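Local coordinates for alpha-1,2-Mannosidase (Trichoderma reesei, PDB 1HCU), which probably removes alpha-1,2-linked mannose residues from high-mannose N-glycans, as a calcium-dependent glycosyl hydrolase of family 47, at residues Asp39-Pro42 against Val43-Ser46; Ala201-Gly204 against Glu205-Leu209; Glu216-Pro219 against Gly220-Gly223; Ser373-Tyr376 against Ser377-Phe381; Ser419-Glu422 against Asp423-Ala427. All blocks are in the same frame, centred on the assembly; numbering follows the deposited sequence.

Contact 1: residues Asp39-Pro42 against Val43-Ser46; sequences DLHP and VSNS
His41 brings ND1 of its imidazole to 3.2 Å from Ser46 OG, which lies oblique to the ring, in a weak, bent hydrogen bond. A chi1 of -66° sets CG of His41 beside its own backbone N and opposite the carbonyl carbon, which carries the ring along the same side as the two serines. There Ser44 OG lies at the ring edge, 3.4 Å from His41 CB. The hydroxyls are themselves linked, Ser46 OG donating to Ser44 OG at 2.9 Å, while Ser44 OG also bonds to Asp447. The far nitrogen of the imidazole, NE2, is held by Asp48, so the ring is gripped at both nitrogens, more weakly at ND1.

Backbone bonds close the turn beneath these side chains. His41 N donates to Ser46 O at 2.8 Å with an N-H...O angle of 158°. In return the carbonyl of His41 receives two weak bonds, from Asn45 N at 2.6 Å and from Ser46 N at 3.3 Å. The positive phi of Asn45, 63°, completes the reversal, and its amide ND2 bonds to Ser429.

On the other side of the backbone, Leu40 brings CD1 to 3.6 Å from Ser46 O. This is the tip of a beta hairpin, where the chain turns from strand 39-41 back into antiparallel strand 46-48; Leu40 lies against Ala29, Tyr30 and Phe33 of helix 13-33, and Asn45 also touches Phe33.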
loop_
_atom_site.group_PDB
_atom_site.type_symbol
_atom_site.label_atom_id
_atom_site.label_comp_id
_atom_site.label_asym_id
_atom_site.label_seq_id
_atom_site.Cartn_x
_atom_site.Cartn_y
_atom_site.Cartn_z
ATOM N N ASP A 39 -3.136 11.132 13.644
ATOM C CA ASP A 39 -4.243 11.347 12.717
ATOM C C ASP A 39 -5.299 12.351 13.169
ATOM O O ASP A 39 -5.532 12.550 14.357
ATOM C CB ASP A 39 -4.940 10.016 12.414
ATOM C CG ASP A 39 -3.988 8.958 11.894
ATOM O OD1 ASP A 39 -3.390 9.161 10.819
ATOM O OD2 ASP A 39 -3.837 7.918 12.561
ATOM N N LEU A 40 -5.952 12.963 12.190
ATOM C CA LEU A 40 -6.999 13.936 12.448
ATOM C C LEU A 40 -8.390 13.336 12.275
ATOM O O LEU A 40 -8.621 12.494 11.401
ATOM C CB LEU A 40 -6.869 15.119 11.492
ATOM C CG LEU A 40 -8.079 16.064 11.456
ATOM C CD1 LEU A 40 -8.043 17.016 12.653
ATOM C CD2 LEU A 40 -8.058 16.851 10.149
ATOM N N HIS A 41 -9.307 13.767 13.135
ATOM C CA HIS A 41 -10.697 13.347 13.063
ATOM C C HIS A 41 -11.382 14.631 12.627
ATOM O O HIS A 41 -11.719 15.484 13.450
ATOM C CB HIS A 41 -11.189 12.875 14.428
ATOM C CG HIS A 41 -10.511 11.630 14.908
ATOM N ND1 HIS A 41 -10.803 11.040 16.117
ATOM C CD2 HIS A 41 -9.555 10.860 14.338
ATOM C CE1 HIS A 41 -10.058 9.961 16.275
ATOM N NE2 HIS A 41 -9.292 9.829 15.209
ATOM N N PRO A 42 -11.569 14.787 11.308
ATOM C CA PRO A 42 -12.183 15.926 10.612
ATOM C C PRO A 42 -13.524 16.471 11.108
ATOM O O PRO A 42 -13.797 17.661 10.949
ATOM C CB PRO A 42 -12.236 15.450 9.156
ATOM C CG PRO A 42 -12.395 13.975 9.296
ATOM C CD PRO A 42 -11.419 13.641 10.393
ATOM N N VAL A 43 -14.361 15.627 11.703
ATOM C CA VAL A 43 -15.653 16.105 12.185
ATOM C C VAL A 43 -15.549 16.659 13.602
ATOM O O VAL A 43 -15.829 17.836 13.850
ATOM C CB VAL A 43 -16.714 14.996 12.179
ATOM C CG1 VAL A 43 -18.076 15.595 12.526
ATOM C CG2 VAL A 43 -16.757 14.319 10.817
ATOM N N SER A 44 -15.142 15.805 14.533
ATOM C CA SER A 44 -14.996 16.218 15.920
ATOM C C SER A 44 -13.795 17.160 16.062
ATOM O O SER A 44 -13.650 17.853 17.067
ATOM C CB SER A 44 -14.793 14.983 16.798
ATOM O OG SER A 44 -13.667 14.241 16.363
ATOM N N ASN A 45 -12.945 17.185 15.038
ATOM C CA ASN A 45 -11.733 18.001 15.039
ATOM C C ASN A 45 -10.780 17.557 16.152
ATOM O O ASN A 45 -10.022 18.354 16.691
ATOM C CB ASN A 45 -12.071 19.492 15.179
ATOM C CG ASN A 45 -12.377 20.157 13.839
ATOM O OD1 ASN A 45 -13.043 21.191 13.786
ATOM N ND2 ASN A 45 -11.876 19.575 12.755
ATOM N N SER A 46 -10.833 16.275 16.499
ATOM C CA SER A 46 -9.951 15.722 17.521
ATOM C C SER A 46 -8.863 14.911 16.818
ATOM O O SER A 46 -8.678 15.024 15.606
ATOM C CB SER A 46 -10.720 14.832 18.502
ATOM O OG SER A 46 -11.247 13.687 17.858
#

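Contact 2: residues Ala201-Gly204 against Glu205-Leu209; sequences AQKG and ESYLL
Within helix 196-209, Ser206 folds its hydroxyl back onto the preceding turn and donates from OG to Lys203 O. The bond is short, 2.5 Å, and lies in the carbonyl plane on a lone pair of Lys203 O, a direction reached because chi1 of 74° tucks OG between the serine's own N and C. Backbone bonds from Glu205 N to Ala201 O, 3.0 Å, and from Ser206 N to Gln202 O, 2.9 Å, keep the i to i+4 pattern up to here.

Beyond it the pattern breaks: Tyr207 N is 3.9 Å from Lys203 O, too far for the i to i+4 bond, and Leu208 N bonds to Glu205 O, three residues back. Carbon atoms meet the carbonyls in this region. Tyr207 CD2 approaches Lys203 O obliquely to 3.3 Å, while Gly204 O lies in the plane of the same ring, at its edge. Leu208 CD1 comes to 3.4 Å from Gly204 O. The phenol OH is fixed from outside, by Ser152 O, and Glu205 and Leu208 both reach Phe247 of helix 245-257.

With an alanine in place of Ser206, the carbonyl of Lys203 would probably be left to the weak bond from the N-H of that residue and the oblique approach of Tyr207 CD2. The chemistry implies that a side-chain hydroxyl here does work that a backbone N-H does elsewhere in the helix.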
loop_
_atom_site.group_PDB
_atom_site.type_symbol
_atom_site.label_atom_id
_atom_site.label_comp_id
_atom_site.label_asym_id
_atom_site.label_seq_id
_atom_site.Cartn_x
_atom_site.Cartn_y
_atom_site.Cartn_z
ATOM N N ALA A 201 16.543 -8.220 7.373
ATOM C CA ALA A 201 15.301 -8.316 6.617
ATOM C C ALA A 201 15.311 -9.476 5.631
ATOM O O ALA A 201 14.331 -10.220 5.508
ATOM C CB ALA A 201 15.047 -7.008 5.872
ATOM N N GLN A 202 16.424 -9.616 4.925
ATOM C CA GLN A 202 16.584 -10.668 3.934
ATOM C C GLN A 202 16.606 -12.069 4.524
ATOM O O GLN A 202 16.190 -13.031 3.871
ATOM C CB GLN A 202 17.850 -10.407 3.123
ATOM C CG GLN A 202 17.716 -9.151 2.284
ATOM C CD GLN A 202 18.968 -8.812 1.524
ATOM O OE1 GLN A 202 19.110 -7.705 1.015
ATOM N NE2 GLN A 202 19.886 -9.761 1.436
ATOM N N LYS A 203 17.089 -12.189 5.755
ATOM C CA LYS A 203 17.132 -13.491 6.400
ATOM C C LYS A 203 15.706 -13.913 6.708
ATOM O O LYS A 203 15.311 -15.046 6.438
ATOM C CB LYS A 203 17.953 -13.443 7.696
ATOM C CG LYS A 203 18.015 -14.789 8.425
ATOM C CD LYS A 203 19.080 -14.805 9.521
ATOM C CE LYS A 203 19.275 -16.210 10.076
ATOM N NZ LYS A 203 20.320 -16.258 11.146
ATOM N N GLY A 204 14.927 -12.995 7.267
ATOM C CA GLY A 204 13.550 -13.324 7.579
ATOM C C GLY A 204 12.788 -13.659 6.313
ATOM O O GLY A 204 11.900 -14.510 6.320
ATOM N N GLU A 205 13.152 -12.993 5.219
ATOM C CA GLU A 205 12.498 -13.194 3.924
ATOM C C GLU A 205 12.845 -14.555 3.322
ATOM O O GLU A 205 12.015 -15.180 2.660
ATOM C CB GLU A 205 12.913 -12.078 2.952
ATOM C CG GLU A 205 12.338 -12.183 1.530
ATOM C CD GLU A 205 11.030 -11.410 1.323
ATOM O OE1 GLU A 205 10.494 -11.465 0.198
ATOM O OE2 GLU A 205 10.538 -10.745 2.259
ATOM N N SER A 206 14.073 -15.005 3.569
ATOM C CA SER A 206 14.566 -16.269 3.035
ATOM C C SER A 206 13.642 -17.457 3.292
ATOM O O SER A 206 13.495 -18.323 2.437
ATOM C CB SER A 206 15.969 -16.570 3.599
ATOM O OG SER A 206 15.907 -16.982 4.953
ATOM N N TYR A 207 13.029 -17.494 4.472
ATOM C CA TYR A 207 12.115 -18.575 4.853
ATOM C C TYR A 207 10.860 -18.615 3.985
ATOM O O TYR A 207 10.228 -19.662 3.845
ATOM C CB TYR A 207 11.719 -18.418 6.320
ATOM C CG TYR A 207 12.863 -18.643 7.279
ATOM C CD1 TYR A 207 13.210 -19.932 7.686
ATOM C CD2 TYR A 207 13.607 -17.574 7.772
ATOM C CE1 TYR A 207 14.271 -20.152 8.563
ATOM C CE2 TYR A 207 14.677 -17.785 8.650
ATOM C CZ TYR A 207 14.997 -19.075 9.042
ATOM O OH TYR A 207 16.024 -19.284 9.938
ATOM N N LEU A 208 10.514 -17.468 3.403
ATOM C CA LEU A 208 9.338 -17.343 2.548
ATOM C C LEU A 208 9.621 -17.700 1.092
ATOM O O LEU A 208 8.697 -18.012 0.338
ATOM C CB LEU A 208 8.794 -15.915 2.607
ATOM C CG LEU A 208 8.036 -15.472 3.862
ATOM C CD1 LEU A 208 8.899 -15.675 5.094
ATOM C CD2 LEU A 208 7.636 -13.995 3.717
ATOM N N LEU A 209 10.894 -17.659 0.701
ATOM C CA LEU A 209 11.281 -17.959 -0.675
ATOM C C LEU A 209 11.409 -19.457 -0.954
ATOM O O LEU A 209 11.212 -19.902 -2.084
ATOM C CB LEU A 209 12.583 -17.232 -1.019
ATOM C CG LEU A 209 12.536 -15.714 -0.783
ATOM C CD1 LEU A 209 13.863 -15.096 -1.222
ATOM C CD2 LEU A 209 11.353 -15.084 -1.543
#

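Contact 3: residues Glu216-Pro219 against Gly220-Gly223; sequences EAWP and GLIG
Glu216 stretches its side chain forward along the loop until OE1 accepts a hydrogen bond from Gly220 N at 3.0 Å, with an N-H...O angle of 152°. The amide comes from above the carboxylate plane rather than within it. The same OE1 forms a salt bridge with Arg268 of helix 263-280, so this one oxygen ties the turn to a helix and probably has its negative charge balanced there.

At Ala217 the backbone takes over: its N donates weakly to Leu221 O at 3.2 Å. A water reinforces the link, accepting from Ala217 N at 2.7 Å and also bonding to Leu221 O.

Trp218 contributes its carbonyl, which receives Leu221 N at 2.8 Å. Its side chain meets the leucine too, Trp218 CB lying 3.8 Å from Leu221 CD1, with that methyl also 3.9 Å from CE3 at the six-membered end of the indole. His279 stacks on the indole, and Leu221 continues onto Tyr248, Ser275 and Tyr296.

Pro219, its phi limited by the ring, occupies the first corner of the turn, and its O bonds to Ser275. Gly220 follows with a positive phi of 90°, where a CB atom would fall only 2.4 Å from Pro219 O, a clash that glycine avoids.

Proline followed by glycine at the two corners, with the Leu221 N to Trp218 O bond closing the ring, is the classic type II beta turn, here within the loop between helix 196-209 and strand 225-227.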
loop_
_atom_site.group_PDB
_atom_site.type_symbol
_atom_site.label_atom_id
_atom_site.label_comp_id
_atom_site.label_asym_id
_atom_site.label_seq_id
_atom_site.Cartn_x
_atom_site.Cartn_y
_atom_site.Cartn_z
ATOM N N GLU A 216 2.705 -25.995 -0.609
ATOM C CA GLU A 216 2.166 -24.809 -1.266
ATOM C C GLU A 216 0.850 -25.176 -1.929
ATOM O O GLU A 216 0.741 -26.233 -2.535
ATOM C CB GLU A 216 3.144 -24.303 -2.322
ATOM C CG GLU A 216 4.524 -24.044 -1.774
ATOM C CD GLU A 216 5.525 -23.731 -2.857
ATOM O OE1 GLU A 216 5.529 -22.597 -3.371
ATOM O OE2 GLU A 216 6.306 -24.639 -3.199
ATOM N N ALA A 217 -0.151 -24.311 -1.808
ATOM C CA ALA A 217 -1.442 -24.588 -2.428
ATOM C C ALA A 217 -1.164 -24.805 -3.901
ATOM O O ALA A 217 -1.697 -25.722 -4.527
ATOM C CB ALA A 217 -2.377 -23.417 -2.240
ATOM N N TRP A 218 -0.313 -23.938 -4.438
ATOM C CA TRP A 218 0.100 -23.978 -5.832
ATOM C C TRP A 218 1.498 -23.386 -5.859
ATOM O O TRP A 218 1.873 -22.634 -4.969
ATOM C CB TRP A 218 -0.847 -23.146 -6.706
ATOM C CG TRP A 218 -2.089 -23.882 -7.126
ATOM C CD1 TRP A 218 -2.168 -24.931 -8.000
ATOM C CD2 TRP A 218 -3.426 -23.640 -6.670
ATOM N NE1 TRP A 218 -3.470 -25.359 -8.113
ATOM C CE2 TRP A 218 -4.264 -24.585 -7.309
ATOM C CE3 TRP A 218 -3.999 -22.717 -5.780
ATOM C CZ2 TRP A 218 -5.643 -24.634 -7.087
ATOM C CZ3 TRP A 218 -5.372 -22.766 -5.560
ATOM C CH2 TRP A 218 -6.176 -23.719 -6.212
ATOM N N PRO A 219 2.289 -23.724 -6.881
ATOM C CA PRO A 219 3.655 -23.196 -6.974
ATOM C C PRO A 219 3.678 -21.678 -6.778
ATOM O O PRO A 219 3.014 -20.940 -7.504
ATOM C CB PRO A 219 4.089 -23.620 -8.377
ATOM C CG PRO A 219 3.316 -24.903 -8.599
ATOM C CD PRO A 219 1.949 -24.544 -8.059
ATOM N N GLY A 220 4.431 -21.216 -5.786
ATOM C CA GLY A 220 4.510 -19.787 -5.537
ATOM C C GLY A 220 3.461 -19.250 -4.572
ATOM O O GLY A 220 3.646 -18.179 -3.996
ATOM N N LEU A 221 2.363 -19.982 -4.399
ATOM C CA LEU A 221 1.300 -19.564 -3.491
ATOM C C LEU A 221 1.494 -20.215 -2.124
ATOM O O LEU A 221 0.981 -21.309 -1.848
ATOM C CB LEU A 221 -0.074 -19.916 -4.074
ATOM C CG LEU A 221 -0.349 -19.171 -5.385
ATOM C CD1 LEU A 221 -1.739 -19.513 -5.921
ATOM C CD2 LEU A 221 -0.227 -17.665 -5.144
ATOM N N ILE A 222 2.247 -19.511 -1.284
ATOM C CA ILE A 222 2.604 -19.946 0.062
ATOM C C ILE A 222 1.531 -19.748 1.120
ATOM O O ILE A 222 0.476 -19.168 0.860
ATOM C CB ILE A 222 3.897 -19.214 0.529
ATOM C CG1 ILE A 222 3.664 -17.695 0.602
ATOM C CG2 ILE A 222 5.025 -19.496 -0.463
ATOM C CD1 ILE A 222 4.824 -16.901 1.222
ATOM N N GLY A 223 1.819 -20.236 2.323
ATOM C CA GLY A 223 0.893 -20.110 3.440
ATOM C C GLY A 223 0.932 -18.703 4.014
ATOM O O GLY A 223 1.715 -17.871 3.561
HETATM O O HOH W 1 -0.034 -22.856 0.447
#

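Contact 4: residues Ser373-Tyr376 against Ser377-Phe381; sequences SGFY and SSAGF
Phe375 meets two partners in different ways, one over a face and one at its edge. The methyl of Ala379, one helical turn on, sits over a face of the ring with CB 3.6 Å from the Phe375 centroid, 22° off the normal: a CH-pi contact. The edge of Phe375 points into the face of Phe381, a T-shaped pair with centroids 5.3 Å apart and planes at 88°. Phe381 O also lies near the plane of the Phe375 ring, 3.3 Å from CD1.

These positions follow from the torsions and the helix end. Chi1 of 180° swings the Phe375 ring forward along the helix, over Ala379. In the helix backbone, Ala379 N donates to Phe375 O at 2.8 Å, and Gly380 N to Tyr376 O at 2.9 Å. On another side of the helix, Tyr376 turns a ring edge to the backbone, CD1 lying 3.1 Å from Phe381 N.

Further out, Tyr376 OH bonds to Ser285 and Val358, and Phe355 makes a second edge-to-face pair with Phe381. With a serine in place of Phe375, the methyl of Ala379 would probably lose the ring that lies over it, and Phe381 its T-shaped partner, leaving that ring freer to turn.

A positive-phi glycine just past the last helical residue, with apolar side chains meeting across it, is a familiar C-terminal helix stop; here Gly380 sends the chain from helix 373-379 into strand 382-383.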
loop_
_atom_site.group_PDB
_atom_site.type_symbol
_atom_site.label_atom_id
_atom_site.label_comp_id
_atom_site.label_asym_id
_atom_site.label_seq_id
_atom_site.Cartn_x
_atom_site.Cartn_y
_atom_site.Cartn_z
ATOM N N SER A 373 -30.119 -9.036 -3.976
ATOM C CA SER A 373 -30.381 -10.008 -5.029
ATOM C C SER A 373 -30.339 -9.380 -6.409
ATOM O O SER A 373 -29.613 -9.846 -7.290
ATOM C CB SER A 373 -31.733 -10.678 -4.818
ATOM O OG SER A 373 -31.899 -11.733 -5.750
ATOM N N GLY A 374 -31.121 -8.324 -6.604
ATOM C CA GLY A 374 -31.139 -7.668 -7.900
ATOM C C GLY A 374 -29.825 -6.973 -8.206
ATOM O O GLY A 374 -29.376 -6.966 -9.355
ATOM N N PHE A 375 -29.195 -6.395 -7.184
ATOM C CA PHE A 375 -27.934 -5.699 -7.403
ATOM C C PHE A 375 -26.883 -6.650 -7.980
ATOM O O PHE A 375 -26.196 -6.305 -8.935
ATOM C CB PHE A 375 -27.436 -5.044 -6.101
ATOM C CG PHE A 375 -26.134 -4.308 -6.257
ATOM C CD1 PHE A 375 -24.931 -4.942 -5.990
ATOM C CD2 PHE A 375 -26.108 -2.998 -6.730
ATOM C CE1 PHE A 375 -23.709 -4.294 -6.194
ATOM C CE2 PHE A 375 -24.891 -2.336 -6.940
ATOM C CZ PHE A 375 -23.685 -2.991 -6.671
ATOM N N TYR A 376 -26.776 -7.855 -7.429
ATOM C CA TYR A 376 -25.795 -8.821 -7.922
ATOM C C TYR A 376 -26.034 -9.204 -9.385
ATOM O O TYR A 376 -25.094 -9.342 -10.151
ATOM C CB TYR A 376 -25.793 -10.093 -7.054
ATOM C CG TYR A 376 -24.874 -11.188 -7.575
ATOM C CD1 TYR A 376 -23.499 -10.962 -7.745
ATOM C CD2 TYR A 376 -25.381 -12.450 -7.913
ATOM C CE1 TYR A 376 -22.655 -11.975 -8.244
ATOM C CE2 TYR A 376 -24.554 -13.461 -8.405
ATOM C CZ TYR A 376 -23.200 -13.220 -8.572
ATOM O OH TYR A 376 -22.404 -14.214 -9.096
ATOM N N SER A 377 -27.293 -9.378 -9.767
ATOM C CA SER A 377 -27.616 -9.753 -11.135
ATOM C C SER A 377 -26.998 -8.836 -12.184
ATOM O O SER A 377 -26.474 -9.311 -13.184
ATOM C CB SER A 377 -29.135 -9.803 -11.327
ATOM O OG SER A 377 -29.691 -10.893 -10.610
ATOM N N SER A 378 -27.056 -7.529 -11.959
ATOM C CA SER A 378 -26.491 -6.595 -12.925
ATOM C C SER A 378 -25.084 -6.093 -12.589
ATOM O O SER A 378 -24.324 -5.761 -13.493
ATOM C CB SER A 378 -27.428 -5.400 -13.112
ATOM O OG SER A 378 -27.535 -4.631 -11.926
ATOM N N ALA A 379 -24.731 -6.049 -11.306
ATOM C CA ALA A 379 -23.416 -5.559 -10.906
ATOM C C ALA A 379 -22.320 -6.621 -10.939
ATOM O O ALA A 379 -21.163 -6.314 -11.232
ATOM C CB ALA A 379 -23.490 -4.951 -9.522
ATOM N N GLY A 380 -22.671 -7.862 -10.623
ATOM C CA GLY A 380 -21.680 -8.919 -10.641
ATOM C C GLY A 380 -21.014 -9.174 -9.300
ATOM O O GLY A 380 -20.030 -9.909 -9.227
ATOM N N PHE A 381 -21.539 -8.576 -8.234
ATOM C CA PHE A 381 -20.980 -8.776 -6.897
ATOM C C PHE A 381 -21.938 -8.218 -5.853
ATOM O O PHE A 381 -22.850 -7.464 -6.183
ATOM C CB PHE A 381 -19.619 -8.058 -6.787
ATOM C CG PHE A 381 -19.720 -6.541 -6.742
ATOM C CD1 PHE A 381 -19.814 -5.868 -5.524
ATOM C CD2 PHE A 381 -19.739 -5.793 -7.917
ATOM C CE1 PHE A 381 -19.923 -4.465 -5.475
ATOM C CE2 PHE A 381 -19.849 -4.400 -7.886
ATOM C CZ PHE A 381 -19.942 -3.731 -6.662
#

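Contact 5: residues Ser419-Glu422 against Asp423-Ala427; sequences SAIE and DACRA
Asp423 N donates to Ser419 O at 3.0 Å, Ala424 N to Ala420 O at 3.3 Å and Cys425 N to Ile421 O at 2.7 Å, the i to i+4 hydrogen bonds of a regular helix; the N-H...O angles of all three lie between 147° and 153°. A fourth bond, from Arg426 N to Glu422 O, is less certain because the position of that oxygen is doubtful.

Apolar contact is slight between the two segments. Ile421 CG2 lies 4.2 Å from Cys425 SG on the buried side of the helix, and the chi1 of -63° at Cys425 brings the sulfur back over the preceding turn, 3.3 Å from Ile421 O. Tyr388 touches both residues, and Ile434 adds to the cover of Cys425.

Helix 408-425 belongs to a family 47 enzyme, a family built on an (alpha/alpha)7 barrel, and it ends here: Arg426 is the first residue to leave helical angles, opening the short strand 426-427, which pairs antiparallel with strand 430-431. The side chain of Ile421 is about 9 Å from that of Glu393, a predicted active-site residue.

Charged and polar groups gather on the outer side. Asp423 OD2 stands 2.8 Å from Ser419 O, a meeting of two acceptors without a hydrogen bond that is probably unfavourable if the acid is ionised. Glu422 OE2 and Asp423 OD1, like in charge, are 5.1 Å apart. The guanidinium of Arg426 turns away to its own hairpin, NE bonding to Ala430 O and NH2 weakly to Gly428 O, while Ser419 OG is bonded to Trp415 O.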
loop_
_atom_site.group_PDB
_atom_site.type_symbol
_atom_site.label_atom_id
_atom_site.label_comp_id
_atom_site.label_asym_id
_atom_site.label_seq_id
_atom_site.Cartn_x
_atom_site.Cartn_y
_atom_site.Cartn_z
ATOM N N SER A 419 -13.464 12.047 -7.808
ATOM C CA SER A 419 -14.699 12.826 -7.663
ATOM C C SER A 419 -15.727 12.164 -6.748
ATOM O O SER A 419 -16.312 12.822 -5.879
ATOM C CB SER A 419 -15.348 13.079 -9.030
ATOM O OG SER A 419 -14.475 13.788 -9.884
ATOM N N ALA A 420 -15.963 10.871 -6.949
ATOM C CA ALA A 420 -16.918 10.151 -6.112
ATOM C C ALA A 420 -16.445 10.187 -4.662
ATOM O O ALA A 420 -17.235 10.417 -3.741
ATOM C CB ALA A 420 -17.066 8.711 -6.584
ATOM N N ILE A 421 -15.149 9.977 -4.466
ATOM C CA ILE A 421 -14.558 9.984 -3.134
ATOM C C ILE A 421 -14.732 11.321 -2.408
ATOM O O ILE A 421 -15.187 11.351 -1.265
ATOM C CB ILE A 421 -13.047 9.643 -3.197
ATOM C CG1 ILE A 421 -12.866 8.174 -3.592
ATOM C CG2 ILE A 421 -12.381 9.951 -1.863
ATOM C CD1 ILE A 421 -11.421 7.768 -3.808
ATOM N N GLU A 422 -14.386 12.432 -3.050
ATOM C CA GLU A 422 -14.538 13.698 -2.352
ATOM C C GLU A 422 -15.972 14.174 -2.187
ATOM O O GLU A 422 -16.279 14.869 -1.219
ATOM C CB GLU A 422 -13.679 14.802 -2.982
ATOM C CG GLU A 422 -13.818 15.029 -4.462
ATOM C CD GLU A 422 -12.929 16.177 -4.930
ATOM O OE1 GLU A 422 -11.787 16.286 -4.428
ATOM O OE2 GLU A 422 -13.363 16.967 -5.800
ATOM N N ASP A 423 -16.859 13.792 -3.099
ATOM C CA ASP A 423 -18.250 14.209 -2.974
ATOM C C ASP A 423 -18.918 13.548 -1.765
ATOM O O ASP A 423 -19.786 14.144 -1.130
ATOM C CB ASP A 423 -19.051 13.883 -4.244
ATOM C CG ASP A 423 -18.626 14.720 -5.444
ATOM O OD1 ASP A 423 -18.273 15.905 -5.261
ATOM O OD2 ASP A 423 -18.665 14.201 -6.575
ATOM N N ALA A 424 -18.511 12.324 -1.438
ATOM C CA ALA A 424 -19.109 11.624 -0.306
ATOM C C ALA A 424 -18.255 11.671 0.959
ATOM O O ALA A 424 -18.786 11.693 2.067
ATOM C CB ALA A 424 -19.405 10.179 -0.683
ATOM N N CYS A 425 -16.936 11.706 0.798
ATOM C CA CYS A 425 -16.040 11.726 1.946
ATOM C C CYS A 425 -15.722 13.113 2.495
ATOM O O CYS A 425 -15.176 13.245 3.594
ATOM C CB CYS A 425 -14.761 10.967 1.607
ATOM S SG CYS A 425 -15.067 9.227 1.269
ATOM N N ARG A 426 -16.061 14.147 1.731
ATOM C CA ARG A 426 -15.863 15.521 2.170
ATOM C C ARG A 426 -16.604 15.588 3.510
ATOM O O ARG A 426 -17.793 15.291 3.575
ATOM C CB ARG A 426 -16.504 16.469 1.146
ATOM C CG ARG A 426 -16.521 17.958 1.478
ATOM C CD ARG A 426 -15.161 18.616 1.361
ATOM N NE ARG A 426 -14.563 18.826 2.672
ATOM C CZ ARG A 426 -14.907 19.790 3.520
ATOM N NH1 ARG A 426 -15.850 20.667 3.204
ATOM N NH2 ARG A 426 -14.320 19.858 4.706
ATOM N N ALA A 427 -15.903 15.936 4.584
ATOM C CA ALA A 427 -16.533 16.013 5.905
ATOM C C ALA A 427 -15.808 16.966 6.851
ATOM O O ALA A 427 -14.579 17.013 6.883
ATOM C CB ALA A 427 -16.597 14.623 6.533
#

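How the contacts relate
All five contacts are local and partly buried. Contacts 2 and 3 have half or more of their touching residues buried; contact 4, farthest from the chain's centre, has the most exposed ones. Contacts 2, 4 and 5 are helical, the last two at helix ends that lead into strands; contacts 1 and 3 are turns, in a hairpin and a loop. Contacts 1 and 5 touch (Pro42 CB to Ala427 O, 3.6 Å), as do contacts 2 and 3 on the opposite side of the centre. Aromatic packing dominates contact 4, hydroxyl and imidazole bonding contact 1; contact 2 relies on a serine hydroxyl and backbone bonds, contact 3 on a carboxylate gripping its turn, and contact 5 on backbone bonds with slight apolar contact.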